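PDB 1WZZ: probable endoglucanase from Gluconacetobacter xylinus, which hydrolyses internal beta-1,4-glucosidic linkages in cellulose and related glucans, including carboxymethyl-cellulose, as a secreted glycoside hydrolase of family 8. Local coordinates for residues Asp83-Trp88 with Asn140-Lys145; Gln129-Ile134 with Phe181-Asp186; Tyr149-Pro154 with Ile197-Ala202; Pro175-Ala180 with Pro187-Val192. One frame throughout, in Å; residues are numbered along the deposited sequence.

Interaction 1: Asp83-Trp88 with Asn140-Lys145; sequences DKLFSW and NLMTMK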
loop_
_atom_site.group_PDB
_atom_site.type_symbol
_atom_site.label_atom_id
_atom_site.label_comp_id
_atom_site.label_asym_id
_atom_site.label_seq_id
_atom_site.Cartn_x
_atom_site.Cartn_y
_atom_site.Cartn_z
ATOM N N ASP A 83 -14.918 5.427 15.106
ATOM C CA ASP A 83 -13.584 4.822 15.134
ATOM C C ASP A 83 -12.726 5.786 14.329
ATOM O O ASP A 83 -13.251 6.741 13.738
ATOM C CB ASP A 83 -13.520 3.371 14.605
ATOM C CG ASP A 83 -13.996 3.220 13.189
ATOM O OD1 ASP A 83 -14.979 2.477 12.987
ATOM O OD2 ASP A 83 -13.412 3.835 12.274
ATOM N N LYS A 84 -11.424 5.542 14.298
ATOM C CA LYS A 84 -10.495 6.436 13.624
ATOM C C LYS A 84 -10.116 5.995 12.219
ATOM O O LYS A 84 -9.236 6.596 11.610
ATOM C CB LYS A 84 -9.241 6.607 14.490
ATOM C CG LYS A 84 -9.508 7.346 15.826
ATOM C CD LYS A 84 -9.792 8.827 15.561
ATOM C CE LYS A 84 -10.053 9.620 16.850
ATOM N NZ LYS A 84 -11.396 9.314 17.414
ATOM N N LEU A 85 -10.772 4.955 11.712
ATOM C CA LEU A 85 -10.496 4.506 10.340
ATOM C C LEU A 85 -11.192 5.442 9.364
ATOM O O LEU A 85 -11.937 6.371 9.761
ATOM C CB LEU A 85 -10.953 3.059 10.137
ATOM C CG LEU A 85 -10.418 2.122 11.218
ATOM C CD1 LEU A 85 -10.831 0.656 10.944
ATOM C CD2 LEU A 85 -8.873 2.278 11.256
ATOM N N PHE A 86 -10.939 5.224 8.081
ATOM C CA PHE A 86 -11.474 6.090 7.042
ATOM C C PHE A 86 -12.391 5.435 6.030
ATOM O O PHE A 86 -12.123 4.322 5.573
ATOM C CB PHE A 86 -10.300 6.711 6.255
ATOM C CG PHE A 86 -9.339 7.480 7.109
ATOM C CD1 PHE A 86 -8.369 6.817 7.889
ATOM C CD2 PHE A 86 -9.456 8.877 7.217
ATOM C CE1 PHE A 86 -7.544 7.540 8.778
ATOM C CE2 PHE A 86 -8.630 9.602 8.098
ATOM C CZ PHE A 86 -7.678 8.931 8.881
ATOM N N SER A 87 -13.466 6.143 5.645
ATOM C CA SER A 87 -14.334 5.631 4.580
ATOM C C SER A 87 -13.392 5.605 3.358
ATOM O O SER A 87 -12.552 6.494 3.182
ATOM C CB SER A 87 -15.532 6.575 4.377
ATOM O OG SER A 87 -16.344 6.509 5.543
ATOM N N TRP A 88 -13.544 4.592 2.516
ATOM C CA TRP A 88 -12.612 4.388 1.417
ATOM C C TRP A 88 -12.710 5.286 0.215
ATOM O O TRP A 88 -11.705 5.529 -0.449
ATOM C CB TRP A 88 -12.660 2.916 0.976
ATOM C CG TRP A 88 -13.805 2.586 0.065
ATOM C CD1 TRP A 88 -15.134 2.479 0.391
ATOM C CD2 TRP A 88 -13.717 2.371 -1.348
ATOM N NE1 TRP A 88 -15.879 2.211 -0.748
ATOM C CE2 TRP A 88 -15.029 2.141 -1.823
ATOM C CE3 TRP A 88 -12.656 2.356 -2.256
ATOM C CZ2 TRP A 88 -15.307 1.896 -3.179
ATOM C CZ3 TRP A 88 -12.936 2.113 -3.613
ATOM C CH2 TRP A 88 -14.251 1.887 -4.050
ATOM N N ASN A 140 -7.255 -3.186 16.758
ATOM C CA ASN A 140 -8.433 -3.803 17.358
ATOM C C ASN A 140 -9.489 -4.287 16.395
ATOM O O ASN A 140 -10.050 -5.360 16.580
ATOM C CB ASN A 140 -9.152 -2.817 18.288
ATOM C CG ASN A 140 -8.366 -2.485 19.532
ATOM O OD1 ASN A 140 -7.439 -3.195 19.933
ATOM N ND2 ASN A 140 -8.769 -1.392 20.185
ATOM N N LEU A 141 -9.766 -3.471 15.375
ATOM C CA LEU A 141 -10.860 -3.758 14.450
ATOM C C LEU A 141 -10.527 -4.537 13.207
ATOM O O LEU A 141 -11.420 -5.067 12.548
ATOM C CB LEU A 141 -11.498 -2.441 14.005
ATOM C CG LEU A 141 -11.846 -1.476 15.142
ATOM C CD1 LEU A 141 -12.520 -0.237 14.507
ATOM C CD2 LEU A 141 -12.776 -2.177 16.154
HETATM N N MSE A 142 -9.235 -4.603 12.877
HETATM C CA MSE A 142 -8.885 -5.251 11.627
HETATM C C MSE A 142 -7.920 -6.410 11.738
HETATM O O MSE A 142 -7.408 -6.872 10.712
HETATM C CB MSE A 142 -8.299 -4.214 10.655
HETATM C CG MSE A 142 -9.239 -3.048 10.346
HETATM SE SE MSE A 142 -10.851 -3.749 9.404
HETATM C CE MSE A 142 -12.173 -2.492 10.069
ATOM N N THR A 143 -7.625 -6.872 12.944
ATOM C CA THR A 143 -6.726 -8.035 13.047
ATOM C C THR A 143 -7.485 -9.088 13.805
ATOM O O THR A 143 -8.144 -8.786 14.816
ATOM C CB THR A 143 -5.342 -7.733 13.746
ATOM O OG1 THR A 143 -5.521 -7.431 15.134
ATOM C CG2 THR A 143 -4.664 -6.561 13.075
HETATM N N MSE A 144 -7.415 -10.316 13.301
HETATM C CA MSE A 144 -8.126 -11.431 13.903
HETATM C C MSE A 144 -7.526 -12.770 13.464
HETATM O O MSE A 144 -6.590 -12.817 12.679
HETATM C CB MSE A 144 -9.567 -11.415 13.458
HETATM C CG MSE A 144 -9.712 -11.843 12.033
HETATM SE SE MSE A 144 -11.570 -12.061 11.589
HETATM C CE MSE A 144 -12.123 -13.288 12.958
ATOM N N LYS A 145 -8.143 -13.852 13.923
ATOM C CA LYS A 145 -7.658 -15.205 13.648
ATOM C C LYS A 145 -8.176 -15.904 12.418
ATOM O O LYS A 145 -9.347 -15.807 12.050
ATOM C CB LYS A 145 -7.913 -16.064 14.896
ATOM C CG LYS A 145 -7.310 -15.440 16.138
ATOM C CD LYS A 145 -7.857 -16.048 17.436
ATOM C CE LYS A 145 -7.547 -17.534 17.548
ATOM N NZ LYS A 145 -7.952 -18.069 18.889
#

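Interaction 2: Gln129-Ile134 with Phe181-Asp186; sequences QDAMAI and FDLTAD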
loop_
_atom_site.group_PDB
_atom_site.type_symbol
_atom_site.label_atom_id
_atom_site.label_comp_id
_atom_site.label_asym_id
_atom_site.label_seq_id
_atom_site.Cartn_x
_atom_site.Cartn_y
_atom_site.Cartn_z
ATOM N N GLN A 129 -0.144 11.753 17.947
ATOM C CA GLN A 129 -1.365 11.261 18.581
ATOM C C GLN A 129 -2.370 10.742 17.547
ATOM O O GLN A 129 -3.027 9.702 17.777
ATOM C CB GLN A 129 -2.009 12.402 19.373
ATOM C CG GLN A 129 -1.182 12.772 20.565
ATOM C CD GLN A 129 -1.785 13.933 21.304
ATOM O OE1 GLN A 129 -2.577 14.681 20.747
ATOM N NE2 GLN A 129 -1.394 14.097 22.579
ATOM N N ASP A 130 -2.504 11.465 16.433
ATOM C CA ASP A 130 -3.451 11.084 15.364
ATOM C C ASP A 130 -3.062 9.718 14.792
ATOM O O ASP A 130 -3.933 8.873 14.512
ATOM C CB ASP A 130 -3.447 12.094 14.230
ATOM C CG ASP A 130 -4.006 13.441 14.637
ATOM O OD1 ASP A 130 -4.835 13.506 15.577
ATOM O OD2 ASP A 130 -3.610 14.437 13.991
ATOM N N ALA A 131 -1.766 9.499 14.640
ATOM C CA ALA A 131 -1.281 8.216 14.109
ATOM C C ALA A 131 -1.581 7.111 15.117
ATOM O O ALA A 131 -2.108 6.038 14.762
ATOM C CB ALA A 131 0.260 8.294 13.825
HETATM N N MSE A 132 -1.276 7.357 16.387
HETATM C CA MSE A 132 -1.546 6.331 17.382
HETATM C C MSE A 132 -3.030 5.964 17.464
HETATM O O MSE A 132 -3.357 4.792 17.660
HETATM C CB MSE A 132 -1.040 6.789 18.759
HETATM C CG MSE A 132 0.443 6.811 18.790
HETATM SE SE MSE A 132 1.088 7.570 20.466
HETATM C CE MSE A 132 0.177 9.184 20.493
ATOM N N ALA A 133 -3.900 6.962 17.307
ATOM C CA ALA A 133 -5.353 6.724 17.398
ATOM C C ALA A 133 -5.828 5.838 16.238
ATOM O O ALA A 133 -6.637 4.915 16.423
ATOM C CB ALA A 133 -6.083 8.072 17.416
ATOM N N ILE A 134 -5.292 6.088 15.048
ATOM C CA ILE A 134 -5.641 5.227 13.904
ATOM C C ILE A 134 -5.080 3.819 14.142
ATOM O O ILE A 134 -5.786 2.822 13.974
ATOM C CB ILE A 134 -5.034 5.809 12.560
ATOM C CG1 ILE A 134 -5.683 7.164 12.229
ATOM C CG2 ILE A 134 -5.258 4.825 11.404
ATOM C CD1 ILE A 134 -4.870 8.014 11.237
ATOM N N PHE A 181 4.206 -0.312 15.989
ATOM C CA PHE A 181 4.801 -0.923 17.181
ATOM C C PHE A 181 5.689 0.091 17.887
ATOM O O PHE A 181 5.683 0.186 19.118
ATOM C CB PHE A 181 5.622 -2.161 16.811
ATOM C CG PHE A 181 6.261 -2.806 17.996
ATOM C CD1 PHE A 181 5.466 -3.451 18.950
ATOM C CD2 PHE A 181 7.629 -2.699 18.211
ATOM C CE1 PHE A 181 6.030 -3.982 20.117
ATOM C CE2 PHE A 181 8.211 -3.225 19.373
ATOM C CZ PHE A 181 7.406 -3.866 20.329
ATOM N N ASP A 182 6.449 0.860 17.121
ATOM C CA ASP A 182 7.322 1.856 17.727
ATOM C C ASP A 182 6.550 2.933 18.498
ATOM O O ASP A 182 7.019 3.422 19.535
ATOM C CB ASP A 182 8.189 2.539 16.659
ATOM C CG ASP A 182 9.312 1.649 16.153
ATOM O OD1 ASP A 182 9.979 2.052 15.177
ATOM O OD2 ASP A 182 9.541 0.559 16.719
ATOM N N LEU A 183 5.386 3.331 17.994
ATOM C CA LEU A 183 4.613 4.386 18.663
ATOM C C LEU A 183 3.665 3.910 19.745
ATOM O O LEU A 183 3.355 4.670 20.673
ATOM C CB LEU A 183 3.799 5.179 17.649
ATOM C CG LEU A 183 4.594 5.975 16.623
ATOM C CD1 LEU A 183 3.598 6.708 15.745
ATOM C CD2 LEU A 183 5.540 6.965 17.300
ATOM N N THR A 184 3.195 2.671 19.644
ATOM C CA THR A 184 2.235 2.158 20.621
ATOM C C THR A 184 2.770 1.108 21.574
ATOM O O THR A 184 2.170 0.879 22.642
ATOM C CB THR A 184 1.014 1.489 19.943
ATOM O OG1 THR A 184 1.432 0.269 19.316
ATOM C CG2 THR A 184 0.397 2.384 18.899
ATOM N N ALA A 185 3.856 0.451 21.171
ATOM C CA ALA A 185 4.477 -0.627 21.930
ATOM C C ALA A 185 3.497 -1.786 22.209
ATOM O O ALA A 185 3.698 -2.564 23.144
ATOM C CB ALA A 185 5.046 -0.083 23.253
ATOM N N ASP A 186 2.437 -1.908 21.412
ATOM C CA ASP A 186 1.467 -2.979 21.626
ATOM C C ASP A 186 2.052 -4.284 21.101
ATOM O O ASP A 186 2.367 -4.421 19.911
ATOM C CB ASP A 186 0.151 -2.668 20.924
ATOM C CG ASP A 186 -1.001 -3.525 21.422
ATOM O OD1 ASP A 186 -0.833 -4.759 21.523
ATOM O OD2 ASP A 186 -2.081 -2.962 21.690
#

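Interaction 3: Tyr149-Pro154 with Ile197-Ala202; sequences YVVLMP and IRLVSA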
loop_
_atom_site.group_PDB
_atom_site.type_symbol
_atom_site.label_atom_id
_atom_site.label_comp_id
_atom_site.label_asym_id
_atom_site.label_seq_id
_atom_site.Cartn_x
_atom_site.Cartn_y
_atom_site.Cartn_z
ATOM N N TYR A 149 -2.928 -18.249 12.045
ATOM C CA TYR A 149 -2.398 -16.897 11.979
ATOM C C TYR A 149 -3.306 -15.835 12.567
ATOM O O TYR A 149 -4.496 -16.080 12.752
ATOM C CB TYR A 149 -2.221 -16.468 10.530
ATOM C CG TYR A 149 -1.571 -17.477 9.606
ATOM C CD1 TYR A 149 -2.335 -18.236 8.724
ATOM C CD2 TYR A 149 -0.197 -17.632 9.610
ATOM C CE1 TYR A 149 -1.729 -19.145 7.847
ATOM C CE2 TYR A 149 0.417 -18.525 8.749
ATOM C CZ TYR A 149 -0.344 -19.268 7.884
ATOM O OH TYR A 149 0.294 -20.166 7.054
ATOM N N VAL A 150 -2.709 -14.687 12.848
ATOM C CA VAL A 150 -3.476 -13.486 13.235
ATOM C C VAL A 150 -3.254 -12.664 11.962
ATOM O O VAL A 150 -2.106 -12.346 11.605
ATOM C CB VAL A 150 -2.906 -12.756 14.416
ATOM C CG1 VAL A 150 -3.678 -11.423 14.628
ATOM C CG2 VAL A 150 -3.117 -13.608 15.677
ATOM N N VAL A 151 -4.338 -12.356 11.269
ATOM C CA VAL A 151 -4.232 -11.644 9.997
ATOM C C VAL A 151 -4.783 -10.241 10.032
ATOM O O VAL A 151 -5.555 -9.906 10.920
ATOM C CB VAL A 151 -4.973 -12.413 8.911
ATOM C CG1 VAL A 151 -4.430 -13.888 8.904
ATOM C CG2 VAL A 151 -6.501 -12.431 9.202
ATOM N N LEU A 152 -4.392 -9.452 9.027
ATOM C CA LEU A 152 -4.849 -8.077 8.864
ATOM C C LEU A 152 -5.957 -8.103 7.789
ATOM O O LEU A 152 -5.693 -8.430 6.635
ATOM C CB LEU A 152 -3.664 -7.238 8.389
ATOM C CG LEU A 152 -3.839 -5.749 8.142
ATOM C CD1 LEU A 152 -4.019 -5.003 9.482
ATOM C CD2 LEU A 152 -2.570 -5.242 7.412
HETATM N N MSE A 153 -7.199 -7.757 8.154
HETATM C CA MSE A 153 -8.324 -7.763 7.207
HETATM C C MSE A 153 -8.242 -6.543 6.273
HETATM O O MSE A 153 -7.796 -5.478 6.691
HETATM C CB MSE A 153 -9.690 -7.720 7.949
HETATM C CG MSE A 153 -9.975 -8.899 8.848
HETATM SE SE MSE A 153 -11.929 -9.107 9.040
HETATM C CE MSE A 153 -12.459 -7.217 9.223
ATOM N N PRO A 154 -8.700 -6.682 5.023
ATOM C CA PRO A 154 -8.653 -5.564 4.052
ATOM C C PRO A 154 -9.689 -4.454 4.269
ATOM O O PRO A 154 -9.539 -3.354 3.756
ATOM C CB PRO A 154 -8.872 -6.244 2.694
ATOM C CG PRO A 154 -8.732 -7.721 2.930
ATOM C CD PRO A 154 -9.092 -7.952 4.376
ATOM N N ILE A 197 4.896 -12.014 7.421
ATOM C CA ILE A 197 6.083 -12.614 6.787
ATOM C C ILE A 197 5.758 -14.070 6.402
ATOM O O ILE A 197 6.058 -14.528 5.289
ATOM C CB ILE A 197 7.301 -12.541 7.740
ATOM C CG1 ILE A 197 7.731 -11.076 7.890
ATOM C CG2 ILE A 197 8.480 -13.393 7.184
ATOM C CD1 ILE A 197 8.706 -10.785 9.032
ATOM N N ARG A 198 5.126 -14.814 7.306
ATOM C CA ARG A 198 4.778 -16.188 6.994
ATOM C C ARG A 198 3.824 -16.303 5.809
ATOM O O ARG A 198 3.952 -17.231 4.987
ATOM C CB ARG A 198 4.140 -16.894 8.208
ATOM C CG ARG A 198 5.031 -16.983 9.398
ATOM C CD ARG A 198 4.361 -17.877 10.448
ATOM N NE ARG A 198 5.290 -18.177 11.531
ATOM C CZ ARG A 198 5.389 -17.482 12.657
ATOM N NH1 ARG A 198 4.604 -16.424 12.879
ATOM N NH2 ARG A 198 6.286 -17.844 13.568
ATOM N N LEU A 199 2.867 -15.374 5.712
ATOM C CA LEU A 199 1.880 -15.402 4.638
ATOM C C LEU A 199 2.512 -15.071 3.297
ATOM O O LEU A 199 2.180 -15.671 2.290
ATOM C CB LEU A 199 0.707 -14.455 4.952
ATOM C CG LEU A 199 -0.199 -15.049 6.058
ATOM C CD1 LEU A 199 -0.969 -13.887 6.687
ATOM C CD2 LEU A 199 -1.146 -16.108 5.522
ATOM N N VAL A 200 3.414 -14.098 3.276
ATOM C CA VAL A 200 4.103 -13.778 2.009
ATOM C C VAL A 200 4.946 -14.996 1.559
ATOM O O VAL A 200 5.003 -15.349 0.376
ATOM C CB VAL A 200 5.027 -12.584 2.198
ATOM C CG1 VAL A 200 6.019 -12.505 1.017
ATOM C CG2 VAL A 200 4.187 -11.290 2.265
ATOM N N SER A 201 5.619 -15.631 2.502
ATOM C CA SER A 201 6.419 -16.805 2.158
ATOM C C SER A 201 5.579 -17.957 1.604
ATOM O O SER A 201 5.882 -18.533 0.548
ATOM C CB SER A 201 7.181 -17.282 3.388
ATOM O OG SER A 201 7.940 -18.443 3.101
ATOM N N ALA A 202 4.506 -18.306 2.312
ATOM C CA ALA A 202 3.673 -19.423 1.914
ATOM C C ALA A 202 2.529 -19.176 0.936
ATOM O O ALA A 202 2.075 -20.108 0.252
ATOM C CB ALA A 202 3.125 -20.087 3.180
#

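Interaction 4: Pro175-Ala180 with Pro187-Val192; sequences PSLLQA and PRWRQV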
loop_
_atom_site.group_PDB
_atom_site.type_symbol
_atom_site.label_atom_id
_atom_site.label_comp_id
_atom_site.label_asym_id
_atom_site.label_seq_id
_atom_site.Cartn_x
_atom_site.Cartn_y
_atom_site.Cartn_z
ATOM N N PRO A 175 6.350 -0.719 6.539
ATOM C CA PRO A 175 6.923 0.354 7.345
ATOM C C PRO A 175 5.894 0.914 8.328
ATOM O O PRO A 175 6.259 1.393 9.393
ATOM C CB PRO A 175 7.323 1.414 6.316
ATOM C CG PRO A 175 6.509 1.090 5.108
ATOM C CD PRO A 175 6.527 -0.429 5.101
ATOM N N SER A 176 4.620 0.898 7.938
ATOM C CA SER A 176 3.590 1.406 8.848
ATOM C C SER A 176 3.378 0.459 10.028
ATOM O O SER A 176 3.123 0.917 11.165
ATOM C CB SER A 176 2.265 1.620 8.099
ATOM O OG SER A 176 1.381 2.433 8.889
ATOM N N LEU A 177 3.460 -0.854 9.801
ATOM C CA LEU A 177 3.305 -1.801 10.927
ATOM C C LEU A 177 4.470 -1.620 11.907
ATOM O O LEU A 177 4.297 -1.710 13.133
ATOM C CB LEU A 177 3.259 -3.248 10.425
ATOM C CG LEU A 177 2.133 -3.571 9.444
ATOM C CD1 LEU A 177 2.212 -5.064 9.065
ATOM C CD2 LEU A 177 0.799 -3.232 10.058
ATOM N N LEU A 178 5.669 -1.353 11.379
ATOM C CA LEU A 178 6.816 -1.150 12.244
ATOM C C LEU A 178 6.613 0.138 13.050
ATOM O O LEU A 178 6.866 0.166 14.257
ATOM C CB LEU A 178 8.110 -1.058 11.422
ATOM C CG LEU A 178 8.680 -2.351 10.813
ATOM C CD1 LEU A 178 9.885 -1.986 9.912
ATOM C CD2 LEU A 178 9.114 -3.328 11.905
ATOM N N GLN A 179 6.155 1.195 12.389
ATOM C CA GLN A 179 5.913 2.447 13.087
ATOM C C GLN A 179 4.836 2.282 14.159
ATOM O O GLN A 179 4.918 2.907 15.229
ATOM C CB GLN A 179 5.481 3.532 12.116
ATOM C CG GLN A 179 5.329 4.863 12.824
ATOM C CD GLN A 179 5.221 6.002 11.884
ATOM O OE1 GLN A 179 6.172 6.782 11.717
ATOM N NE2 GLN A 179 4.062 6.130 11.253
ATOM N N ALA A 180 3.817 1.467 13.881
ATOM C CA ALA A 180 2.736 1.251 14.853
ATOM C C ALA A 180 3.332 0.674 16.138
ATOM O O ALA A 180 2.989 1.090 17.250
ATOM C CB ALA A 180 1.710 0.264 14.286
ATOM N N PRO A 187 2.234 -5.268 21.991
ATOM C CA PRO A 187 2.795 -6.566 21.608
ATOM C C PRO A 187 2.035 -7.322 20.525
ATOM O O PRO A 187 2.592 -8.187 19.850
ATOM C CB PRO A 187 2.830 -7.336 22.942
ATOM C CG PRO A 187 1.691 -6.737 23.697
ATOM C CD PRO A 187 1.830 -5.262 23.410
ATOM N N ARG A 188 0.761 -6.998 20.359
ATOM C CA ARG A 188 -0.058 -7.651 19.355
ATOM C C ARG A 188 0.471 -7.380 17.951
ATOM O O ARG A 188 0.262 -8.187 17.042
ATOM C CB ARG A 188 -1.518 -7.186 19.486
ATOM C CG ARG A 188 -2.244 -7.732 20.731
ATOM C CD ARG A 188 -3.716 -7.283 20.764
ATOM N NE ARG A 188 -3.812 -5.838 20.972
ATOM C CZ ARG A 188 -4.894 -5.096 20.715
ATOM N NH1 ARG A 188 -4.852 -3.788 20.945
ATOM N NH2 ARG A 188 -5.995 -5.642 20.205
ATOM N N TRP A 189 1.177 -6.271 17.767
ATOM C CA TRP A 189 1.696 -5.951 16.433
ATOM C C TRP A 189 2.756 -6.939 16.021
ATOM O O TRP A 189 2.982 -7.152 14.818
ATOM C CB TRP A 189 2.284 -4.547 16.379
ATOM C CG TRP A 189 1.266 -3.448 16.261
ATOM C CD1 TRP A 189 1.008 -2.465 17.179
ATOM C CD2 TRP A 189 0.350 -3.227 15.178
ATOM N NE1 TRP A 189 -0.004 -1.654 16.734
ATOM C CE2 TRP A 189 -0.430 -2.098 15.511
ATOM C CE3 TRP A 189 0.109 -3.878 13.950
ATOM C CZ2 TRP A 189 -1.431 -1.602 14.668
ATOM C CZ3 TRP A 189 -0.885 -3.385 13.114
ATOM C CH2 TRP A 189 -1.647 -2.252 13.477
ATOM N N ARG A 190 3.405 -7.550 17.006
ATOM C CA ARG A 190 4.453 -8.521 16.688
ATOM C C ARG A 190 3.943 -9.712 15.906
ATOM O O ARG A 190 4.499 -10.034 14.847
ATOM C CB ARG A 190 5.153 -9.015 17.957
ATOM C CG ARG A 190 6.286 -10.000 17.670
ATOM C CD ARG A 190 6.996 -10.448 18.943
ATOM N NE ARG A 190 7.367 -9.308 19.782
ATOM C CZ ARG A 190 6.627 -8.837 20.785
ATOM N NH1 ARG A 190 5.462 -9.410 21.089
ATOM N NH2 ARG A 190 7.047 -7.784 21.482
ATOM N N GLN A 191 2.903 -10.382 16.395
ATOM C CA GLN A 191 2.425 -11.516 15.670
ATOM C C GLN A 191 1.847 -11.079 14.344
ATOM O O GLN A 191 1.884 -11.843 13.400
ATOM C CB GLN A 191 1.373 -12.334 16.430
ATOM C CG GLN A 191 1.031 -13.569 15.614
ATOM C CD GLN A 191 0.295 -14.638 16.375
ATOM O OE1 GLN A 191 -0.092 -14.448 17.540
ATOM N NE2 GLN A 191 0.081 -15.778 15.719
ATOM N N VAL A 192 1.271 -9.875 14.277
ATOM C CA VAL A 192 0.721 -9.429 12.998
ATOM C C VAL A 192 1.821 -9.354 11.956
ATOM O O VAL A 192 1.652 -9.837 10.826
ATOM C CB VAL A 192 0.045 -8.058 13.099
ATOM C CG1 VAL A 192 -0.367 -7.584 11.675
ATOM C CG2 VAL A 192 -1.207 -8.191 13.993
#

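Interaction 1: Asp83-Trp88 with Asn140-Lys145
Asp83 meets Leu141 chiefly through its methylene: CB lies 3.7 Å from Leu141 CD1, and OD1 is a little farther from the same methyl. The two side chains cross at a slant. Asp83 CG sits between the backbone N and the carbonyl carbon (chi1 58°), which brings the carboxylate back over its own loop. There OD2 accepts a hydrogen bond from the backbone N of Leu85 at 2.9 Å, an Asx turn with an N-H...O angle of 143°. The N-H meets OD2 on its anti side, 16° out of the carboxylate plane. OD2 is also hydrogen-bonded to His80 ND1, so this oxygen is gripped twice. Lys84 leads its side chain away from 140-145, but its backbone N is held by Asp137 OD2 on helix 125-142.

Leu85 is the buried centre of the contact. Its CD1 meets the selenomethionine Met142 tip to tip, 3.5 Å from CE. The same methyl lies 4.0 Å from Leu141 CD1, so one branch serves both neighbours. Met142 is bent at chi2 and chi3, which brings CE round to the leucine. Beyond Leu85 the loop turns from this contact, and Phe86 packs on Ile134. No hydrogen bond joins the two segments. The arrangement is an apolar seam between a loop and the C-terminal end of helix 125-142, in the (alpha/alpha)6 barrel of family 8. The Met142 side chain is about 10 Å from that of Asp106, the predicted nucleophile.

Interaction 2: Gln129-Ile134 with Phe181-Asp186
Met132 and Leu183 cross at about a right angle where two helices of the (alpha/alpha)6 barrel meet, 125-142 and 174-184. The second helix is ending here, so its last turn supplies the partners.

The apolar contacts come first. Met132, a selenomethionine, lays its CG 3.9 Å from Leu183 CB. Ala131 adds its methyl, with CB 4.2 Å from Leu183 CD1. With Leu183 CG beside its backbone N (chi1 -65°) and chi2 extended, CD1 reaches the alanine. Thr184 CG2 stands more loosely, 4.4 Å from Met132 CG. Ala131 also packs on Leu115 of helix 105-122.

One contact is of another kind. The selenium of Met132 lies 3.7 Å from Leu183 O, a van der Waals approach to a backbone carbonyl. No hydrogen bond crosses between the segments.

The polar bonds gather at the helix end and the turn after it. Ala185 leaves the helix with positive phi. Asp186 OD2 forms a salt bridge with Arg188 NH1. Thr184 OG1 is also hydrogen-bonded to Ala180 O. It closes an ST turn by accepting a hydrogen bond from the backbone N of Asp186 at 3.2 Å, with an N-H...O angle of 163°.

Interaction 3: Tyr149-Pro154 with Ile197-Ala202
Leu199 CD2 sits over one face of the Tyr149 ring, 3.9 Å from the ring centroid and 13° off the normal. This is a CH-pi contact. The methyl is shifted a little toward the rim, and CE1 is its nearest ring atom. The other branch of the same leucine, CD1, turns to Val151 and lies 4.1 Å from CG1. Leu199 thus spans two residues of the strand with its two methyls. Arg198 joins through its aliphatic root, with CB 4.1 Å from Tyr149 CE2. Its long chain then runs out extended from CG to NE and leaves the contact. No hydrogen bond links the two segments.

The next shell sets these groups in place. Tyr149 CG lies beside its backbone N, anti to the carbonyl carbon (chi1 -45°), and this carries the ring out to the helix. The guanidinium of Arg198 forms a salt bridge with Asp195 OD1, one turn earlier on helix 188-202. Asp195 OD2 accepts a hydrogen bond from the backbone N of Val150. Asp195 therefore holds the guanidinium with one oxygen and the strand backbone with the other, linking strand 149-152 to the helix. Tyr149 also touches it. Leu199 is buried and packs on Tyr172 as well.

Further out, Val151 and Met153 pair by backbone bonds with Met144 and Met142. The axes of strand 149-152 and of the helical segment 197-202 lie 89° apart in direction and approach to 10.2 Å. The arrangement is a two-stranded antiparallel hairpin, 143-146 with 149-152, packed across helix 188-202 of the (alpha/alpha)6 barrel.

Interaction 4: Pro175-Ala180 with Pro187-Val192
Ala180 and Trp189 form the tight part of a helical hairpin in the (alpha/alpha)6 barrel. Helices 174-184 and 188-202 follow each other in the chain. Their segments here run nearly antiparallel, at 159° with 9.8 Å between the axes.

The contact is closest at the indole. Trp189 points toward helix 174-184 and lays one face against the small methyl of Ala180. Beside it Leu177 crosses the tryptophan at about a right angle and puts CD2 3.5 Å from CZ3. Neighbouring helices also cover the cluster: Trp189 packs on Val138 and Leu139 of helix 125-142, and Leu177 on Leu109 of helix 105-122.

Further along the pair the packing is looser. Leu177 CD1 and Val192 CG1 stand 4.5 Å apart. Arg188 and Arg190 are exposed and take no part between these segments; Arg190 packs on Phe181, farther along helix 174-184.

No hydrogen bond joins the segments, and the fit rests on shape. Ala180 CB makes a CH-pi contact with the five-membered ring of Trp189, 22° off the normal. The methyl is 3.6 Å from the centroid of that ring. Its closest approach is to the ring fusion, where Ala180 CB lies 3.4 Å from Trp189 CE2.

How the interactions relate
From the N terminus, the loop 83-88 comes first. Interaction 1 closes it onto the end of helix 125-142. Interaction 2 starts within that span, on the same helix, and reaches forward to the end of helix 174-184, so interactions 1 and 2 cross. Interaction 3 opens after interaction 1 has closed. It joins strand 149-152 to helix 188-202 and crosses interaction 2. Interaction 4 is the shortest closure. It falls wholly within the span of interaction 3 and also crosses interaction 2. The hairpin strands connect interactions 1 and 3 through backbone bonds. A side-chain hydrogen bond from Arg188 to Asn140 joins interactions 1 and 4. Helices 125-142, 174-184 and 188-202 are thereby tied together with the hairpin.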